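4-alpha-glucanotransferase (Aquifex aeolicus, PDB 1TZ7) belongs to the amylomaltase (disproportionating enzyme, D-enzyme) family, whose members are built around a parallel eight-stranded beta/alpha-barrel. Local coordinates at residues M229-Y233 / W271-Y276; L254-P260 / W315-Y319; E434-N438 / D459-L463. One frame throughout, in Å; residues are numbered along the deposited sequence.

Interaction 1 of 3, residues M229-Y233 / W271-Y276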
ATOM      1  N   MET A 229       3.231   6.792   5.109  1.00 27.23           N
ATOM      2  CA  MET A 229       3.932   7.580   6.116  1.00 26.93           C
ATOM      3  C   MET A 229       2.974   7.953   7.238  1.00 30.68           C
ATOM      4  O   MET A 229       3.302   7.825   8.415  1.00 29.62           O
ATOM      5  CB  MET A 229       4.515   8.841   5.490  1.00 27.94           C
ATOM      6  CG  MET A 229       5.067   9.868   6.501  1.00 33.81           C
ATOM      7  SD  MET A 229       6.378   9.213   7.576  1.00 38.99           S
ATOM      8  CE  MET A 229       7.728   9.080   6.421  1.00 40.29           C
ATOM      9  N   TYR A 230       1.782   8.404   6.849  1.00 26.50           N
ATOM     10  CA  TYR A 230       0.847   9.081   7.751  1.00 31.12           C
ATOM     11  C   TYR A 230      -0.500   8.355   7.745  1.00 29.94           C
ATOM     12  O   TYR A 230      -0.918   7.827   6.716  1.00 30.82           O
ATOM     13  CB  TYR A 230       0.601  10.514   7.274  1.00 26.34           C
ATOM     14  CG  TYR A 230       1.768  11.468   7.428  1.00 29.34           C
ATOM     15  CD1 TYR A 230       2.320  12.104   6.315  1.00 28.69           C
ATOM     16  CD2 TYR A 230       2.294  11.760   8.677  1.00 26.35           C
ATOM     17  CE1 TYR A 230       3.376  12.991   6.447  1.00 35.00           C
ATOM     18  CE2 TYR A 230       3.350  12.644   8.819  1.00 38.62           C
ATOM     19  CZ  TYR A 230       3.886  13.259   7.699  1.00 30.21           C
ATOM     20  OH  TYR A 230       4.930  14.137   7.836  1.00 31.02           O
ATOM     21  N   PRO A 231      -1.196   8.363   8.880  1.00 29.74           N
ATOM     22  CA  PRO A 231      -2.621   8.035   8.905  1.00 29.34           C
ATOM     23  C   PRO A 231      -3.441   9.230   8.473  1.00 24.85           C
ATOM     24  O   PRO A 231      -2.909  10.343   8.430  1.00 31.94           O
ATOM     25  CB  PRO A 231      -2.878   7.726  10.378  1.00 28.68           C
ATOM     26  CG  PRO A 231      -1.917   8.596  11.108  1.00 33.49           C
ATOM     27  CD  PRO A 231      -0.687   8.707  10.219  1.00 30.41           C
ATOM     28  N   SER A 232      -4.711   9.019   8.163  1.00 25.51           N
ATOM     29  CA  SER A 232      -5.637  10.135   7.988  1.00 34.97           C
ATOM     30  C   SER A 232      -6.011  10.706   9.356  1.00 32.43           C
ATOM     31  O   SER A 232      -5.932  10.012  10.369  1.00 28.87           O
ATOM     32  CB  SER A 232      -6.893   9.683   7.238  1.00 41.45           C
ATOM     33  OG  SER A 232      -7.624   8.732   7.988  1.00 55.45           O
ATOM     34  N   TYR A 233      -6.411  11.970   9.383  1.00 25.80           N
ATOM     35  CA  TYR A 233      -6.871  12.592  10.617  1.00 28.25           C
ATOM     36  C   TYR A 233      -8.074  11.839  11.163  1.00 32.89           C
ATOM     37  O   TYR A 233      -8.219  11.674  12.375  1.00 26.81           O
ATOM     38  CB  TYR A 233      -7.239  14.056  10.383  1.00 30.49           C
ATOM     39  CG  TYR A 233      -7.765  14.745  11.617  1.00 32.51           C
ATOM     40  CD1 TYR A 233      -9.040  15.299  11.640  1.00 33.17           C
ATOM     41  CD2 TYR A 233      -6.992  14.833  12.767  1.00 26.98           C
ATOM     42  CE1 TYR A 233      -9.526  15.929  12.775  1.00 27.09           C
ATOM     43  CE2 TYR A 233      -7.468  15.459  13.905  1.00 32.50           C
ATOM     44  CZ  TYR A 233      -8.735  16.004  13.904  1.00 35.44           C
ATOM     45  OH  TYR A 233      -9.205  16.622  15.028  1.00 29.21           O
ATOM     46  N   TRP A 271      -1.745  17.144   1.537  1.00 48.18           N
ATOM     47  CA  TRP A 271      -2.229  15.796   1.835  1.00 47.47           C
ATOM     48  C   TRP A 271      -3.316  15.817   2.907  1.00 43.86           C
ATOM     49  O   TRP A 271      -4.223  14.990   2.894  1.00 47.84           O
ATOM     50  CB  TRP A 271      -1.073  14.902   2.289  1.00 49.53           C
ATOM     51  CG  TRP A 271      -0.032  14.664   1.229  1.00 45.74           C
ATOM     52  CD1 TRP A 271      -0.165  14.860  -0.117  1.00 51.40           C
ATOM     53  CD2 TRP A 271       1.298  14.183   1.431  1.00 48.06           C
ATOM     54  NE1 TRP A 271       1.003  14.532  -0.762  1.00 51.53           N
ATOM     55  CE2 TRP A 271       1.919  14.113   0.168  1.00 54.88           C
ATOM     56  CE3 TRP A 271       2.039  13.801   2.561  1.00 43.23           C
ATOM     57  CZ2 TRP A 271       3.235  13.679   0.001  1.00 46.00           C
ATOM     58  CZ3 TRP A 271       3.345  13.373   2.390  1.00 43.85           C
ATOM     59  CH2 TRP A 271       3.928  13.316   1.121  1.00 50.54           C
ATOM     60  N   GLY A 272      -3.213  16.763   3.836  1.00 42.11           N
ATOM     61  CA  GLY A 272      -4.254  16.976   4.826  1.00 43.95           C
ATOM     62  C   GLY A 272      -4.177  16.019   6.013  1.00 49.89           C
ATOM     63  O   GLY A 272      -5.049  16.031   6.880  1.00 50.37           O
ATOM     64  N   ASN A 273      -3.130  15.190   6.054  1.00 48.33           N
ATOM     65  CA  ASN A 273      -2.828  14.403   7.255  1.00 46.41           C
ATOM     66  C   ASN A 273      -2.276  15.319   8.341  1.00 41.59           C
ATOM     67  O   ASN A 273      -1.634  16.306   8.042  1.00 31.16           O
ATOM     68  CB  ASN A 273      -1.792  13.301   6.946  1.00 41.26           C
ATOM     69  CG  ASN A 273      -2.120  12.515   5.676  1.00 55.44           C
ATOM     70  OD1 ASN A 273      -1.808  12.948   4.572  1.00 61.89           O
ATOM     71  ND2 ASN A 273      -2.741  11.349   5.841  1.00 43.26           N
ATOM     72  N   PRO A 274      -2.515  14.985   9.599  1.00 42.25           N
ATOM     73  CA  PRO A 274      -1.794  15.626  10.697  1.00 42.04           C
ATOM     74  C   PRO A 274      -0.352  15.134  10.722  1.00 29.87           C
ATOM     75  O   PRO A 274      -0.115  13.973  10.435  1.00 36.10           O
ATOM     76  CB  PRO A 274      -2.554  15.156  11.937  1.00 44.10           C
ATOM     77  CG  PRO A 274      -3.146  13.850  11.541  1.00 47.62           C
ATOM     78  CD  PRO A 274      -3.456  13.958  10.078  1.00 46.90           C
ATOM     79  N   VAL A 275       0.591  16.013  11.033  1.00 26.90           N
ATOM     80  CA  VAL A 275       1.996  15.627  11.076  1.00 28.96           C
ATOM     81  C   VAL A 275       2.329  15.026  12.425  1.00 31.20           C
ATOM     82  O   VAL A 275       1.622  15.247  13.406  1.00 29.15           O
ATOM     83  CB  VAL A 275       2.942  16.827  10.792  1.00 28.73           C
ATOM     84  CG1 VAL A 275       2.639  17.433   9.433  1.00 39.11           C
ATOM     85  CG2 VAL A 275       2.839  17.880  11.896  1.00 29.06           C
ATOM     86  N   TYR A 276       3.405  14.255  12.469  1.00 29.52           N
ATOM     87  CA  TYR A 276       3.854  13.639  13.700  1.00 28.73           C
ATOM     88  C   TYR A 276       4.507  14.680  14.609  1.00 30.45           C
ATOM     89  O   TYR A 276       5.253  15.542  14.147  1.00 26.87           O
ATOM     90  CB  TYR A 276       4.859  12.519  13.397  1.00 32.66           C
ATOM     91  CG  TYR A 276       4.249  11.283  12.741  1.00 21.74           C
ATOM     92  CD1 TYR A 276       4.794  10.752  11.578  1.00 24.91           C
ATOM     93  CD2 TYR A 276       3.138  10.646  13.297  1.00 27.75           C
ATOM     94  CE1 TYR A 276       4.249   9.620  10.973  1.00 31.06           C
ATOM     95  CE2 TYR A 276       2.583   9.514  12.700  1.00 26.24           C
ATOM     96  CZ  TYR A 276       3.147   9.006  11.535  1.00 30.10           C
ATOM     97  OH  TYR A 276       2.609   7.880  10.933  1.00 26.88           O
TER
HETATM   98  O   HOH W   1       5.696  14.392  10.569  1.00 50.46           O
HETATM   99  O   HOH W   2      -6.223  13.566   6.979  1.00 49.64           O
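The ring of Tyr-230 forms the apolar centre of this contact, meeting Tyr-276 and Trp-271 of the other segment. Its CE2 comes within 3.6 Å of CD1 of Tyr-276, while the neighbouring CD2 sits over one face of that ring, toward the rim. With planes 39° apart, the two rings pack obliquely. CE1 of Tyr-230 meets CZ3 of Trp-271 at 4.1 Å, ring edge against ring edge. Met-229 suits this aromatic setting because its chain is flexible: CG lies 3.4 Å above the centre of the Tyr-230 ring, and CG anti to the backbone N (chi1 170°) with a bend at chi2 brings SD to the edge of the Tyr-276 ring, a Met-aromatic contact 4.0 Å from CE1. Farther along, Pro-274 packs CD against CB of Tyr-233 at 3.8 Å.

Polar groups border this cluster. The hydroxyl of Tyr-276 donates in the carbonyl plane to Met-229 O, with OH and O 2.6 Å apart. Asn-273 ND2 gives a fairly straight bond (164°) to Pro-231 O at 2.8 Å; the acceptor lies in the amide plane, but the donor stands above the carbonyl plane. One water links Tyr-230 OH to Tyr-276 N, and another joins Tyr-233 N to O of Gly-272, a residue whose positive phi by itself favours glycine.

The contact joins the loop between strand 222-227 and helix 236-240 to strand 269-274, at one edge of the antiparallel sheet. Tyr-230 packs on Ala-257 of strand 255-259, while Pro-231 and Pro-274 both touch Val-238 of helix 236-240.

Interaction 2 of 3, residues L254-P260 / W315-Y319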
ATOM      1  N   LEU A 254      -2.780  21.131  14.435  1.00 30.61           N
ATOM      2  CA  LEU A 254      -2.070  22.404  14.467  1.00 36.62           C
ATOM      3  C   LEU A 254      -1.246  22.571  13.185  1.00 37.50           C
ATOM      4  O   LEU A 254      -1.108  23.674  12.666  1.00 35.06           O
ATOM      5  CB  LEU A 254      -1.154  22.459  15.700  1.00 38.26           C
ATOM      6  CG  LEU A 254      -0.711  23.836  16.214  1.00 58.35           C
ATOM      7  CD1 LEU A 254      -1.910  24.728  16.551  1.00 43.44           C
ATOM      8  CD2 LEU A 254       0.187  23.666  17.435  1.00 64.14           C
ATOM      9  N   PHE A 255      -0.701  21.463  12.685  1.00 32.47           N
ATOM     10  CA  PHE A 255      -0.055  21.444  11.370  1.00 34.24           C
ATOM     11  C   PHE A 255      -0.468  20.200  10.579  1.00 32.95           C
ATOM     12  O   PHE A 255      -0.813  19.171  11.159  1.00 39.96           O
ATOM     13  CB  PHE A 255       1.465  21.484  11.524  1.00 33.23           C
ATOM     14  CG  PHE A 255       1.981  22.747  12.168  1.00 37.12           C
ATOM     15  CD1 PHE A 255       2.243  23.878  11.404  1.00 41.94           C
ATOM     16  CD2 PHE A 255       2.205  22.803  13.537  1.00 46.47           C
ATOM     17  CE1 PHE A 255       2.719  25.044  11.996  1.00 44.41           C
ATOM     18  CE2 PHE A 255       2.681  23.968  14.133  1.00 54.21           C
ATOM     19  CZ  PHE A 255       2.937  25.085  13.359  1.00 43.29           C
ATOM     20  N   VAL A 256      -0.427  20.302   9.250  1.00 30.83           N
ATOM     21  CA  VAL A 256      -0.791  19.181   8.381  1.00 38.54           C
ATOM     22  C   VAL A 256       0.299  18.893   7.342  1.00 35.34           C
ATOM     23  O   VAL A 256       1.222  19.685   7.153  1.00 33.96           O
ATOM     24  CB  VAL A 256      -2.149  19.432   7.651  1.00 37.89           C
ATOM     25  CG1 VAL A 256      -3.298  19.388   8.639  1.00 40.78           C
ATOM     26  CG2 VAL A 256      -2.129  20.759   6.898  1.00 43.86           C
ATOM     27  N   ALA A 257       0.178  17.751   6.675  1.00 30.89           N
ATOM     28  CA  ALA A 257       1.268  17.201   5.886  1.00 34.09           C
ATOM     29  C   ALA A 257       1.131  17.600   4.428  1.00 34.26           C
ATOM     30  O   ALA A 257       0.059  18.002   3.978  1.00 37.69           O
ATOM     31  CB  ALA A 257       1.299  15.687   6.019  1.00 37.14           C
ATOM     32  N   GLY A 258       2.227  17.482   3.698  1.00 34.96           N
ATOM     33  CA  GLY A 258       2.243  17.761   2.278  1.00 39.28           C
ATOM     34  C   GLY A 258       3.657  17.773   1.733  1.00 37.46           C
ATOM     35  O   GLY A 258       4.581  17.264   2.370  1.00 37.33           O
ATOM     36  N   VAL A 259       3.822  18.349   0.547  1.00 37.18           N
ATOM     37  CA  VAL A 259       5.148  18.621  -0.010  1.00 42.27           C
ATOM     38  C   VAL A 259       5.157  20.000  -0.683  1.00 40.63           C
ATOM     39  O   VAL A 259       4.116  20.490  -1.119  1.00 32.81           O
ATOM     40  CB  VAL A 259       5.564  17.535  -1.043  1.00 44.46           C
ATOM     41  CG1 VAL A 259       5.986  16.258  -0.333  1.00 42.20           C
ATOM     42  CG2 VAL A 259       4.434  17.259  -2.024  1.00 45.01           C
ATOM     43  N   PRO A 260       6.334  20.625  -0.762  1.00 44.86           N
ATOM     44  CA  PRO A 260       6.444  21.999  -1.267  1.00 43.46           C
ATOM     45  C   PRO A 260       6.245  22.081  -2.782  1.00 44.15           C
ATOM     46  O   PRO A 260       6.208  21.050  -3.444  1.00 36.69           O
ATOM     47  CB  PRO A 260       7.876  22.394  -0.892  1.00 48.41           C
ATOM     48  CG  PRO A 260       8.622  21.114  -0.848  1.00 44.41           C
ATOM     49  CD  PRO A 260       7.647  20.071  -0.385  1.00 38.99           C
ATOM     50  N   TRP A 315       7.608  18.101   5.255  1.00 29.59           N
ATOM     51  CA  TRP A 315       7.004  19.383   4.949  1.00 27.45           C
ATOM     52  C   TRP A 315       5.792  19.621   5.861  1.00 25.34           C
ATOM     53  O   TRP A 315       4.862  18.814   5.905  1.00 30.09           O
ATOM     54  CB  TRP A 315       6.588  19.427   3.477  1.00 32.76           C
ATOM     55  CG  TRP A 315       6.145  20.784   3.002  1.00 29.79           C
ATOM     56  CD1 TRP A 315       4.880  21.156   2.660  1.00 36.75           C
ATOM     57  CD2 TRP A 315       6.969  21.940   2.804  1.00 28.16           C
ATOM     58  NE1 TRP A 315       4.862  22.472   2.266  1.00 29.91           N
ATOM     59  CE2 TRP A 315       6.133  22.978   2.347  1.00 37.99           C
ATOM     60  CE3 TRP A 315       8.334  22.208   2.971  1.00 40.72           C
ATOM     61  CZ2 TRP A 315       6.614  24.257   2.055  1.00 35.12           C
ATOM     62  CZ3 TRP A 315       8.808  23.486   2.679  1.00 48.77           C
ATOM     63  CH2 TRP A 315       7.951  24.487   2.228  1.00 41.88           C
ATOM     64  N   GLU A 316       5.826  20.733   6.583  1.00 18.88           N
ATOM     65  CA  GLU A 316       4.829  21.042   7.599  1.00 30.99           C
ATOM     66  C   GLU A 316       4.165  22.397   7.292  1.00 33.29           C
ATOM     67  O   GLU A 316       4.838  23.418   7.244  1.00 36.95           O
ATOM     68  CB  GLU A 316       5.506  21.103   8.966  1.00 33.78           C
ATOM     69  CG  GLU A 316       4.578  21.394  10.121  1.00 41.93           C
ATOM     70  CD  GLU A 316       5.319  21.505  11.440  1.00 33.60           C
ATOM     71  OE1 GLU A 316       5.515  20.465  12.107  1.00 37.22           O
ATOM     72  OE2 GLU A 316       5.708  22.628  11.808  1.00 45.28           O
ATOM     73  N   VAL A 317       2.841  22.391   7.093  1.00 32.86           N
ATOM     74  CA  VAL A 317       2.098  23.628   6.782  1.00 44.58           C
ATOM     75  C   VAL A 317       0.973  23.895   7.822  1.00 44.17           C
ATOM     76  O   VAL A 317       0.290  22.978   8.251  1.00 34.47           O
ATOM     77  CB  VAL A 317       1.483  23.587   5.333  1.00 50.00           C
ATOM     78  CG1 VAL A 317       2.300  22.673   4.421  1.00 34.09           C
ATOM     79  CG2 VAL A 317       0.021  23.149   5.365  1.00 59.27           C
ATOM     80  N   PRO A 318       0.805  25.163   8.215  1.00 41.99           N
ATOM     81  CA  PRO A 318      -0.240  25.556   9.188  1.00 45.61           C
ATOM     82  C   PRO A 318      -1.665  25.143   8.775  1.00 42.92           C
ATOM     83  O   PRO A 318      -2.058  25.317   7.609  1.00 39.27           O
ATOM     84  CB  PRO A 318      -0.128  27.085   9.220  1.00 47.45           C
ATOM     85  CG  PRO A 318       1.254  27.380   8.765  1.00 50.61           C
ATOM     86  CD  PRO A 318       1.611  26.315   7.778  1.00 45.37           C
ATOM     87  N   TYR A 319      -2.424  24.611   9.735  1.00 37.29           N
ATOM     88  CA  TYR A 319      -3.797  24.171   9.487  1.00 40.20           C
ATOM     89  C   TYR A 319      -4.682  25.364   9.165  1.00 41.71           C
ATOM     90  O   TYR A 319      -4.561  26.427   9.786  1.00 33.90           O
ATOM     91  CB  TYR A 319      -4.348  23.425  10.714  1.00 42.29           C
ATOM     92  CG  TYR A 319      -5.811  23.019  10.595  1.00 44.05           C
ATOM     93  CD1 TYR A 319      -6.210  22.030   9.695  1.00 34.58           C
ATOM     94  CD2 TYR A 319      -6.789  23.620  11.385  1.00 53.22           C
ATOM     95  CE1 TYR A 319      -7.546  21.652   9.584  1.00 47.07           C
ATOM     96  CE2 TYR A 319      -8.127  23.251  11.281  1.00 52.72           C
ATOM     97  CZ  TYR A 319      -8.498  22.266  10.378  1.00 52.06           C
ATOM     98  OH  TYR A 319      -9.813  21.895  10.270  1.00 47.77           O
TER
HETATM   99  O   HOH W   3       6.477  15.811   3.707  1.00 51.48           O
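Strands 255-259 and 315-318 run antiparallel but strongly splayed, at 135°, and Val-256 and Val-317 form a hydrogen-bonded pair, with Val-256 N to Val-317 O at 2.9 Å and Val-317 N to Val-256 O at 3.2 Å. The next pair, Phe-255 with Pro-318, is non-hydrogen-bonded, a place where proline's missing N-H costs this pairing nothing. Toward the other end the strands part: a water accepts from Trp-315 N and donates to Gly-258 O.

The beta-branched valines suit their extended backbone and meet on one face of the sheet, CG2 of Val-256 lying 3.6 Å from CG2 of Val-317. Glu-316 points to the other face. Its CG is anti to the backbone N (chi1 -179°) and the chain stays extended, which carries the carboxylate over the Phe-255 ring. OE2 stands 3.6 Å above the centre of that ring, and the two planes are only 22° apart, so the groups stack. Farther along, Pro-260 CB lies 3.5 Å from the centroid of the six-membered ring of Trp-315, almost on its normal: a CH-pi contact between a flat indole and a compact proline.

A carboxylate over an aromatic face would by itself be a poor electrostatic match. Salt bridges from OE1 to Lys-246 and from OE2 to Arg-328 probably offset this and favour the ionised form of Glu-316.

Interaction 3 of 3, residues E434-N438 / D459-L463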
ATOM      1  N   GLU A 434       5.969   1.656 -30.925  1.00 22.54           N
ATOM      2  CA  GLU A 434       5.415   1.960 -29.607  1.00 25.58           C
ATOM      3  C   GLU A 434       4.926   0.692 -28.870  1.00 30.57           C
ATOM      4  O   GLU A 434       4.959   0.631 -27.646  1.00 28.20           O
ATOM      5  CB  GLU A 434       4.280   2.996 -29.722  1.00 29.23           C
ATOM      6  CG  GLU A 434       3.071   2.534 -30.529  1.00 31.09           C
ATOM      7  CD  GLU A 434       2.067   1.760 -29.696  1.00 37.19           C
ATOM      8  OE1 GLU A 434       1.218   1.076 -30.291  1.00 32.87           O
ATOM      9  OE2 GLU A 434       2.130   1.836 -28.442  1.00 26.00           O
ATOM     10  N   GLU A 435       4.491  -0.315 -29.626  1.00 27.58           N
ATOM     11  CA  GLU A 435       3.969  -1.551 -29.027  1.00 28.27           C
ATOM     12  C   GLU A 435       5.092  -2.480 -28.522  1.00 25.59           C
ATOM     13  O   GLU A 435       4.831  -3.419 -27.783  1.00 28.26           O
ATOM     14  CB  GLU A 435       3.072  -2.305 -30.027  1.00 33.63           C
ATOM     15  CG  GLU A 435       3.828  -3.001 -31.160  1.00 40.89           C
ATOM     16  CD  GLU A 435       3.778  -2.228 -32.463  1.00 50.13           C
ATOM     17  OE1 GLU A 435       3.655  -0.985 -32.422  1.00 41.51           O
ATOM     18  OE2 GLU A 435       3.867  -2.865 -33.532  1.00 60.67           O
ATOM     19  N   LYS A 436       6.335  -2.201 -28.927  1.00 27.81           N
ATOM     20  CA  LYS A 436       7.490  -3.018 -28.513  1.00 22.82           C
ATOM     21  C   LYS A 436       8.264  -2.388 -27.344  1.00 26.74           C
ATOM     22  O   LYS A 436       9.210  -2.982 -26.834  1.00 28.15           O
ATOM     23  CB  LYS A 436       8.440  -3.231 -29.695  1.00 28.64           C
ATOM     24  CG  LYS A 436       7.912  -4.182 -30.752  1.00 33.55           C
ATOM     25  CD  LYS A 436       8.036  -5.638 -30.309  1.00 64.25           C
ATOM     26  CE  LYS A 436       7.861  -6.596 -31.486  1.00 71.81           C
ATOM     27  NZ  LYS A 436       9.152  -6.886 -32.173  1.00 71.48           N
ATOM     28  N   VAL A 437       7.850  -1.190 -26.924  1.00 25.09           N
ATOM     29  CA  VAL A 437       8.587  -0.428 -25.908  1.00 23.56           C
ATOM     30  C   VAL A 437       8.595  -1.142 -24.562  1.00 29.08           C
ATOM     31  O   VAL A 437       9.618  -1.186 -23.887  1.00 25.64           O
ATOM     32  CB  VAL A 437       7.998   0.995 -25.720  1.00 24.32           C
ATOM     33  CG1 VAL A 437       8.675   1.708 -24.540  1.00 31.14           C
ATOM     34  CG2 VAL A 437       8.157   1.806 -26.987  1.00 30.77           C
ATOM     35  N   ASN A 438       7.450  -1.697 -24.174  1.00 22.08           N
ATOM     36  CA  ASN A 438       7.337  -2.413 -22.901  1.00 24.20           C
ATOM     37  C   ASN A 438       8.364  -3.526 -22.791  1.00 26.78           C
ATOM     38  O   ASN A 438       9.040  -3.651 -21.787  1.00 29.12           O
ATOM     39  CB  ASN A 438       5.931  -2.998 -22.734  1.00 29.31           C
ATOM     40  CG  ASN A 438       5.059  -2.166 -21.819  1.00 39.78           C
ATOM     41  OD1 ASN A 438       5.441  -1.852 -20.690  1.00 37.94           O
ATOM     42  ND2 ASN A 438       3.886  -1.804 -22.298  1.00 33.77           N
ATOM     43  N   ASP A 459       2.269  -3.174 -17.490  1.00 26.37           N
ATOM     44  CA  ASP A 459       3.375  -3.216 -18.452  1.00 28.53           C
ATOM     45  C   ASP A 459       3.534  -4.616 -19.047  1.00 27.39           C
ATOM     46  O   ASP A 459       3.779  -4.768 -20.246  1.00 27.94           O
ATOM     47  CB  ASP A 459       4.682  -2.783 -17.785  1.00 26.01           C
ATOM     48  CG  ASP A 459       4.662  -1.329 -17.345  1.00 36.96           C
ATOM     49  OD1 ASP A 459       3.835  -0.550 -17.875  1.00 27.79           O
ATOM     50  OD2 ASP A 459       5.435  -0.876 -16.478  1.00 29.55           O
ATOM     51  N   LEU A 460       3.394  -5.631 -18.201  1.00 27.26           N
ATOM     52  CA  LEU A 460       3.401  -7.020 -18.656  1.00 27.69           C
ATOM     53  C   LEU A 460       2.311  -7.246 -19.705  1.00 26.56           C
ATOM     54  O   LEU A 460       2.505  -7.996 -20.666  1.00 22.35           O
ATOM     55  CB  LEU A 460       3.181  -7.966 -17.472  1.00 28.85           C
ATOM     56  CG  LEU A 460       3.969  -9.284 -17.459  1.00 46.02           C
ATOM     57  CD1 LEU A 460       3.338 -10.255 -16.470  1.00 45.03           C
ATOM     58  CD2 LEU A 460       4.053  -9.911 -18.839  1.00 44.39           C
ATOM     59  N   LEU A 461       1.168  -6.587 -19.514  1.00 24.80           N
ATOM     60  CA  LEU A 461       0.014  -6.763 -20.395  1.00 25.80           C
ATOM     61  C   LEU A 461       0.014  -5.748 -21.540  1.00 24.37           C
ATOM     62  O   LEU A 461      -0.895  -5.744 -22.379  1.00 23.40           O
ATOM     63  CB  LEU A 461      -1.284  -6.639 -19.587  1.00 22.92           C
ATOM     64  CG  LEU A 461      -1.469  -7.698 -18.483  1.00 27.63           C
ATOM     65  CD1 LEU A 461      -2.712  -7.414 -17.657  1.00 31.15           C
ATOM     66  CD2 LEU A 461      -1.535  -9.093 -19.081  1.00 35.44           C
ATOM     67  N   ASN A 462       1.030  -4.887 -21.570  1.00 26.58           N
ATOM     68  CA  ASN A 462       1.192  -3.911 -22.660  1.00 29.14           C
ATOM     69  C   ASN A 462      -0.022  -2.964 -22.779  1.00 27.57           C
ATOM     70  O   ASN A 462      -0.560  -2.754 -23.873  1.00 26.44           O
ATOM     71  CB  ASN A 462       1.444  -4.640 -23.998  1.00 26.63           C
ATOM     72  CG  ASN A 462       2.321  -3.835 -24.950  1.00 28.60           C
ATOM     73  OD1 ASN A 462       2.938  -2.843 -24.561  1.00 24.21           O
ATOM     74  ND2 ASN A 462       2.378  -4.265 -26.204  1.00 22.65           N
ATOM     75  N   LEU A 463      -0.432  -2.393 -21.646  1.00 27.13           N
ATOM     76  CA  LEU A 463      -1.615  -1.528 -21.591  1.00 31.67           C
ATOM     77  C   LEU A 463      -1.212  -0.061 -21.520  1.00 28.41           C
ATOM     78  O   LEU A 463      -0.112   0.268 -21.075  1.00 31.35           O
ATOM     79  CB  LEU A 463      -2.474  -1.887 -20.376  1.00 28.63           C
ATOM     80  CG  LEU A 463      -3.033  -3.313 -20.350  1.00 29.30           C
ATOM     81  CD1 LEU A 463      -3.742  -3.572 -19.031  1.00 28.75           C
ATOM     82  CD2 LEU A 463      -3.984  -3.553 -21.535  1.00 33.95           C
TER
HETATM   83  O   HOH W   4       4.894  -1.225 -25.462  1.00 54.18           O
HETATM   84  O   HOH W   5       2.516  -0.382 -20.336  1.00 49.46           O
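Asn-462 and Asn-438 meet through their amides where helix 457-460 ends in a Schellman motif. Asn-462 occupies its positive-phi position (phi 59°), a conformation that asparagine tolerates better than most residues, and from there its side chain reaches the start of helix 437-447. The close-packed part is polar. Asn-438 ND2 donates to a lone pair of Asn-462 OD1 at 2.7 Å, nearly straight at 165°, with the two amide planes turned 76° to each other. The other half of the Asn-462 amide is used as well: ND2 bonds to a lone pair of Glu-435 O at 3.0 Å, the acceptor tilted somewhat from the amide plane. Asn-438 OD1 meanwhile rests 3.1 Å from CB of Asp-459, whose carboxylate is held by Thr-401, Ser-402 and the backbone N of Ile-409.

Elsewhere the fit is looser and water fills in. One water accepts from Asn-438 N and donates to Glu-434 O and Asn-462 OD1, giving that amide oxygen a second donor. At the partly exposed margin, the carboxylate of Glu-435 turns outward. A second water sits 2.8 Å from each of Asn-438 ND2, Asp-459 OD1 and Leu-463 O, accepting from the first and donating to the other two.

Overall arrangement
From the N terminus, the chain leaves barrel strand 222-227 and enters 229-233, the first half of interaction 1. It opens interaction 2 at 254-260 before 271-276 closes the first loop; 315-319 then closes the second. The two loops therefore cross rather than nest. They also touch, Asn-273 O lying 2.7 Å from Ala-257 N, because strand 255-259 stands between strands 269-274 and 313-318 in the antiparallel sheet. Together they tie the loop after a barrel strand to three strands of that sheet. Interaction 3 follows in series, its short loop containing barrel strand 452-456, and ties the start of helix 437-447 to the end of helix 457-460, about 36 Å from interaction 1 between centres.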